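Local structure of putative glutathione S-transferase (Corynebacterium glutamicum, 3M1G) at residues 173-176 and 177-180; 207-210 and 211-215. The protein probably acts as a glutathione transferase of the ECM4-like subfamily, related to the omega class. All blocks are in the same frame, centred on the assembly; numbering follows the deposited sequence.

Interaction 1: residues 173-176 and 177-180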
ATOM      1  N   ALA A 173     -22.872 -30.567  -9.087  1.00 22.94           N
ATOM      2  CA  ALA A 173     -22.495 -29.266  -8.480  1.00 23.33           C
ATOM      3  C   ALA A 173     -22.067 -29.423  -7.017  1.00 22.95           C
ATOM      4  O   ALA A 173     -22.536 -30.298  -6.372  1.00 20.72           O
ATOM      5  CB  ALA A 173     -23.683 -28.260  -8.563  1.00 22.90           C
ATOM      6  N   PRO A 174     -21.170 -28.548  -6.495  1.00 22.34           N
ATOM      7  CA  PRO A 174     -20.759 -28.775  -5.114  1.00 22.40           C
ATOM      8  C   PRO A 174     -21.880 -28.473  -4.100  1.00 22.24           C
ATOM      9  O   PRO A 174     -22.777 -27.673  -4.367  1.00 21.26           O
ATOM     10  CB  PRO A 174     -19.605 -27.765  -4.921  1.00 22.53           C
ATOM     11  CG  PRO A 174     -19.848 -26.707  -5.948  1.00 23.21           C
ATOM     12  CD  PRO A 174     -20.412 -27.469  -7.121  1.00 22.73           C
ATOM     13  N   ASN A 175     -21.768 -29.083  -2.929  1.00 22.78           N
ATOM     14  CA  ASN A 175     -22.556 -28.735  -1.742  1.00 23.52           C
ATOM     15  C   ASN A 175     -21.760 -27.688  -0.939  1.00 22.70           C
ATOM     16  O   ASN A 175     -20.843 -28.021  -0.148  1.00 22.94           O
ATOM     17  CB  ASN A 175     -22.821 -30.018  -0.902  1.00 24.75           C
ATOM     18  CG  ASN A 175     -23.682 -29.750   0.325  1.00 28.08           C
ATOM     19  OD1 ASN A 175     -23.969 -28.585   0.652  1.00 32.50           O
ATOM     20  ND2 ASN A 175     -24.081 -30.816   1.025  1.00 28.46           N
ATOM     21  N   LEU A 176     -22.092 -26.421  -1.163  1.00 21.37           N
ATOM     22  CA  LEU A 176     -21.344 -25.294  -0.583  1.00 22.18           C
ATOM     23  C   LEU A 176     -21.826 -24.937   0.841  1.00 23.61           C
ATOM     24  O   LEU A 176     -21.185 -24.153   1.541  1.00 24.42           O
ATOM     25  CB  LEU A 176     -21.463 -24.042  -1.487  1.00 20.18           C
ATOM     26  CG  LEU A 176     -20.881 -24.238  -2.883  1.00 19.67           C
ATOM     27  CD1 LEU A 176     -21.208 -23.061  -3.805  1.00 16.48           C
ATOM     28  CD2 LEU A 176     -19.286 -24.463  -2.810  1.00 17.26           C
ATOM     29  N   TYR A 177     -22.962 -25.487   1.248  1.00 23.51           N
ATOM     30  CA  TYR A 177     -23.565 -25.138   2.542  1.00 24.04           C
ATOM     31  C   TYR A 177     -24.100 -26.404   3.224  1.00 24.77           C
ATOM     32  O   TYR A 177     -25.320 -26.559   3.415  1.00 24.85           O
ATOM     33  CB  TYR A 177     -24.674 -24.134   2.320  1.00 22.75           C
ATOM     34  CG  TYR A 177     -25.177 -23.420   3.581  1.00 23.36           C
ATOM     35  CD1 TYR A 177     -24.289 -22.735   4.419  1.00 25.85           C
ATOM     36  CD2 TYR A 177     -26.526 -23.392   3.912  1.00 21.75           C
ATOM     37  CE1 TYR A 177     -24.733 -22.057   5.554  1.00 24.13           C
ATOM     38  CE2 TYR A 177     -26.994 -22.690   5.073  1.00 23.34           C
ATOM     39  CZ  TYR A 177     -26.069 -22.036   5.877  1.00 23.84           C
ATOM     40  OH  TYR A 177     -26.429 -21.336   7.010  1.00 25.30           O
ATOM     41  N   PRO A 178     -23.202 -27.328   3.546  1.00 25.78           N
ATOM     42  CA  PRO A 178     -23.655 -28.632   4.038  1.00 26.79           C
ATOM     43  C   PRO A 178     -24.213 -28.591   5.462  1.00 26.66           C
ATOM     44  O   PRO A 178     -23.655 -27.899   6.333  1.00 26.04           O
ATOM     45  CB  PRO A 178     -22.383 -29.472   4.029  1.00 26.94           C
ATOM     46  CG  PRO A 178     -21.287 -28.579   3.739  1.00 26.31           C
ATOM     47  CD  PRO A 178     -21.741 -27.227   3.518  1.00 25.90           C
ATOM     48  N   ALA A 179     -25.280 -29.354   5.669  1.00 27.34           N
ATOM     49  CA  ALA A 179     -26.029 -29.392   6.919  1.00 27.87           C
ATOM     50  C   ALA A 179     -25.147 -29.479   8.155  1.00 28.29           C
ATOM     51  O   ALA A 179     -25.363 -28.749   9.117  1.00 28.64           O
ATOM     52  CB  ALA A 179     -27.060 -30.576   6.900  1.00 27.38           C
ATOM     53  N   GLU A 180     -24.124 -30.319   8.120  1.00 29.45           N
ATOM     54  CA  GLU A 180     -23.306 -30.587   9.316  1.00 30.77           C
ATOM     55  C   GLU A 180     -22.384 -29.426   9.682  1.00 30.55           C
ATOM     56  O   GLU A 180     -21.772 -29.460  10.752  1.00 30.48           O
ATOM     57  CB  GLU A 180     -22.372 -31.790   9.117  1.00 32.26           C
ATOM     58  CG  GLU A 180     -22.812 -32.819   8.081  1.00 37.10           C
ATOM     59  CD  GLU A 180     -22.441 -32.413   6.648  1.00 37.36           C
ATOM     60  OE1 GLU A 180     -21.231 -32.221   6.355  1.00 37.85           O
ATOM     61  OE2 GLU A 180     -23.383 -32.326   5.828  1.00 37.51           O
TER
HETATM   62  O   HOH W   1     -26.069 -30.894   3.388  1.00 30.20           O

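Interaction 2: residues 207-210 and 211-215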
ATOM      1  N   GLY A 207     -14.850   9.042   9.611  1.00 29.42           N
ATOM      2  CA  GLY A 207     -15.054  10.491   9.601  1.00 30.08           C
ATOM      3  C   GLY A 207     -14.133  11.272  10.516  1.00 29.63           C
ATOM      4  O   GLY A 207     -14.247  12.484  10.590  1.00 31.78           O
ATOM      5  N   SER A 208     -13.276  10.588  11.258  1.00 28.03           N
ATOM      6  CA  SER A 208     -12.334  11.223  12.140  1.00 27.11           C
ATOM      7  C   SER A 208     -11.148  10.269  12.300  1.00 26.43           C
ATOM      8  O   SER A 208     -11.247   9.082  11.957  1.00 25.68           O
ATOM      9  CB  SER A 208     -12.957  11.493  13.514  1.00 27.04           C
ATOM     10  OG  SER A 208     -13.236  10.251  14.153  1.00 26.51           O
ATOM     11  N   GLN A 209     -10.054  10.783  12.847  1.00 25.07           N
ATOM     12  CA  GLN A 209      -8.844   9.986  13.047  1.00 25.09           C
ATOM     13  C   GLN A 209      -9.134   8.865  14.024  1.00 25.76           C
ATOM     14  O   GLN A 209      -8.675   7.730  13.860  1.00 24.75           O
ATOM     15  CB  GLN A 209      -7.715  10.842  13.626  1.00 24.36           C
ATOM     16  CG  GLN A 209      -6.345  10.096  13.753  1.00 24.19           C
ATOM     17  CD  GLN A 209      -5.840   9.658  12.394  1.00 22.99           C
ATOM     18  OE1 GLN A 209      -5.708  10.477  11.476  1.00 23.62           O
ATOM     19  NE2 GLN A 209      -5.622   8.373  12.233  1.00 21.18           N
ATOM     20  N   GLU A 210      -9.916   9.208  15.042  1.00 25.98           N
ATOM     21  CA  GLU A 210     -10.268   8.297  16.125  1.00 26.96           C
ATOM     22  C   GLU A 210     -11.070   7.130  15.582  1.00 25.57           C
ATOM     23  O   GLU A 210     -10.861   5.997  15.977  1.00 25.89           O
ATOM     24  CB  GLU A 210     -11.093   9.030  17.198  1.00 27.45           C
ATOM     25  CG  GLU A 210     -10.304  10.086  17.982  1.00 33.03           C
ATOM     26  CD  GLU A 210      -9.823  11.341  17.166  1.00 37.94           C
ATOM     27  OE1 GLU A 210     -10.461  11.742  16.147  1.00 36.74           O
ATOM     28  OE2 GLU A 210      -8.784  11.933  17.584  1.00 42.79           O
ATOM     29  N   ALA A 211     -11.991   7.425  14.680  1.00 25.00           N
ATOM     30  CA  ALA A 211     -12.838   6.408  14.088  1.00 24.64           C
ATOM     31  C   ALA A 211     -11.985   5.520  13.194  1.00 24.08           C
ATOM     32  O   ALA A 211     -12.179   4.318  13.160  1.00 24.20           O
ATOM     33  CB  ALA A 211     -14.013   7.040  13.291  1.00 23.49           C
ATOM     34  N   HIS A 212     -11.037   6.111  12.460  1.00 24.46           N
ATOM     35  CA  HIS A 212     -10.098   5.309  11.650  1.00 22.67           C
ATOM     36  C   HIS A 212      -9.319   4.349  12.534  1.00 22.00           C
ATOM     37  O   HIS A 212      -9.252   3.152  12.234  1.00 21.54           O
ATOM     38  CB  HIS A 212      -9.152   6.170  10.801  1.00 22.57           C
ATOM     39  CG  HIS A 212      -8.003   5.400  10.218  1.00 20.79           C
ATOM     40  ND1 HIS A 212      -8.103   4.689   9.043  1.00 21.35           N
ATOM     41  CD2 HIS A 212      -6.755   5.175  10.690  1.00 18.99           C
ATOM     42  CE1 HIS A 212      -6.942   4.101   8.790  1.00 21.76           C
ATOM     43  NE2 HIS A 212      -6.099   4.402   9.766  1.00 20.10           N
ATOM     44  N   ASN A 213      -8.735   4.873  13.595  1.00 22.11           N
ATOM     45  CA  ASN A 213      -7.891   4.089  14.497  1.00 22.97           C
ATOM     46  C   ASN A 213      -8.603   2.836  15.037  1.00 23.88           C
ATOM     47  O   ASN A 213      -8.032   1.743  15.090  1.00 22.83           O
ATOM     48  CB  ASN A 213      -7.423   4.909  15.683  1.00 22.78           C
ATOM     49  CG  ASN A 213      -6.462   6.049  15.307  1.00 24.12           C
ATOM     50  OD1 ASN A 213      -5.954   6.145  14.185  1.00 22.10           O
ATOM     51  ND2 ASN A 213      -6.215   6.919  16.279  1.00 19.94           N
ATOM     52  N   GLU A 214      -9.845   3.009  15.453  1.00 25.43           N
ATOM     53  CA  GLU A 214     -10.600   1.904  16.031  1.00 26.28           C
ATOM     54  C   GLU A 214     -10.999   0.877  14.980  1.00 24.74           C
ATOM     55  O   GLU A 214     -10.903  -0.313  15.212  1.00 25.87           O
ATOM     56  CB  GLU A 214     -11.847   2.416  16.785  1.00 27.96           C
ATOM     57  CG  GLU A 214     -12.549   1.287  17.599  1.00 34.15           C
ATOM     58  CD  GLU A 214     -11.498   0.451  18.390  1.00 43.34           C
ATOM     59  OE1 GLU A 214     -10.639   1.070  19.135  1.00 44.96           O
ATOM     60  OE2 GLU A 214     -11.487  -0.808  18.191  1.00 47.17           O
ATOM     61  N   ALA A 215     -11.465   1.335  13.836  1.00 22.72           N
ATOM     62  CA  ALA A 215     -11.860   0.451  12.793  1.00 21.93           C
ATOM     63  C   ALA A 215     -10.662  -0.367  12.293  1.00 21.81           C
ATOM     64  O   ALA A 215     -10.773  -1.569  12.055  1.00 19.93           O
ATOM     65  CB  ALA A 215     -12.506   1.239  11.665  1.00 22.37           C
TER

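Interaction 1: residues 173-176 and 177-180
From Asn175 to Pro178 the backbone makes a tight bend outside regular secondary structure: Asn175 is extended, Leu176 turns into near-helical angles, and the chain extends again at Pro178. Asn175 closes the bend with its own side chain. Its CG stands anti to the backbone N (chi1 -178°), which carries the carboxamide forward along the chain, and Asn175 OD1 lies 3.3 Å from Tyr177 N. That hydrogen bond is weak, bent to 139° at the hydrogen. Asn175 OD1 also approaches Pro178 N at 3.2 Å, a nitrogen with no hydrogen to give, so this second approach is simple packing. The other branch of the amide rests beside the proline ring, Asn175 ND2 lying 3.7 Å from Pro178 CB, and reaches past it to a water. The water accepts from Asn175 ND2 at 3.1 Å and from Ala179 N at 2.9 Å, bridging the Asn175 carboxamide to the backbone at Ala179. Pro178 CD lies against the Leu176 carbonyl carbon, 3.5 Å away. Leu176 is buried against Leu82 and Leu83 of helix 71-83 and Asn162, while the partly exposed Tyr177 packs on Ile159 and Leu163 of helix 154-163. Arg182 NE binds Tyr177 O. The weak bond from Tyr177 N to Asn175 OD1, two residues back, has the pattern of an Asx turn, set in the connection between helices 154-163 and 182-197 of the glutathione transferase C-terminal region.

Interaction 2: residues 207-210 and 211-215
The carboxamide of Gln209, the imidazole of His212 and the carboxamide of Asn213 gather on one side of the first helical turn. Gln209 and His212 run side by side with their planes 75° apart, and Gln209 NE2 comes obliquely to the ring, 3.7 Å from His212 CD2. Gln209 NE2 donates to Asn213 OD1 over 3.0 Å, and that oxygen lies in the plane of the Gln209 amide; the bond is nearly straight, 166°, and arrives tilted from the Asn213 amide plane. Gln209 O lies over one face of the same Asn213 amide, 3.1 Å from Asn213 CG. Gln209 NE2 also donates to Val315 O of the second subunit, while His212 NE2 bonds to Val317 N there, so both groups are fixed at the dimer contact.

At the helix start, Ser208 OG takes the hydrogen of Ala211 N at 3.1 Å. Its chi1 of 66° turns the hydroxyl forward over the first turn, close enough to touch Ala211 CB as well. The main-chain bonds then begin, His212 N to Ser208 O at 3.0 Å and Asn213 N to Gln209 O at 2.9 Å. This is a serine N-cap at the start of helix 209-229, here placed at the contact with the second subunit.

In the fold
Interaction 1 comes first along the chain, in the loop between helices 154-163 and 182-197; interaction 2 follows at the start of helix 209-229, after helices 182-197 and 199-204. Their centres are 39 Å apart and their nearest atoms about 26 Å, and they lie on opposite sides of the chain's centre without touching. Both belong to the helical C-terminal region, but they face different neighbours. In residues 173-180, Leu176 packs on helix 71-83 of the thioredoxin-like N-terminal region, and no other subunit is met. Around interaction 1, then, side chains pack against another region of the same chain; around interaction 2, they meet the other subunit.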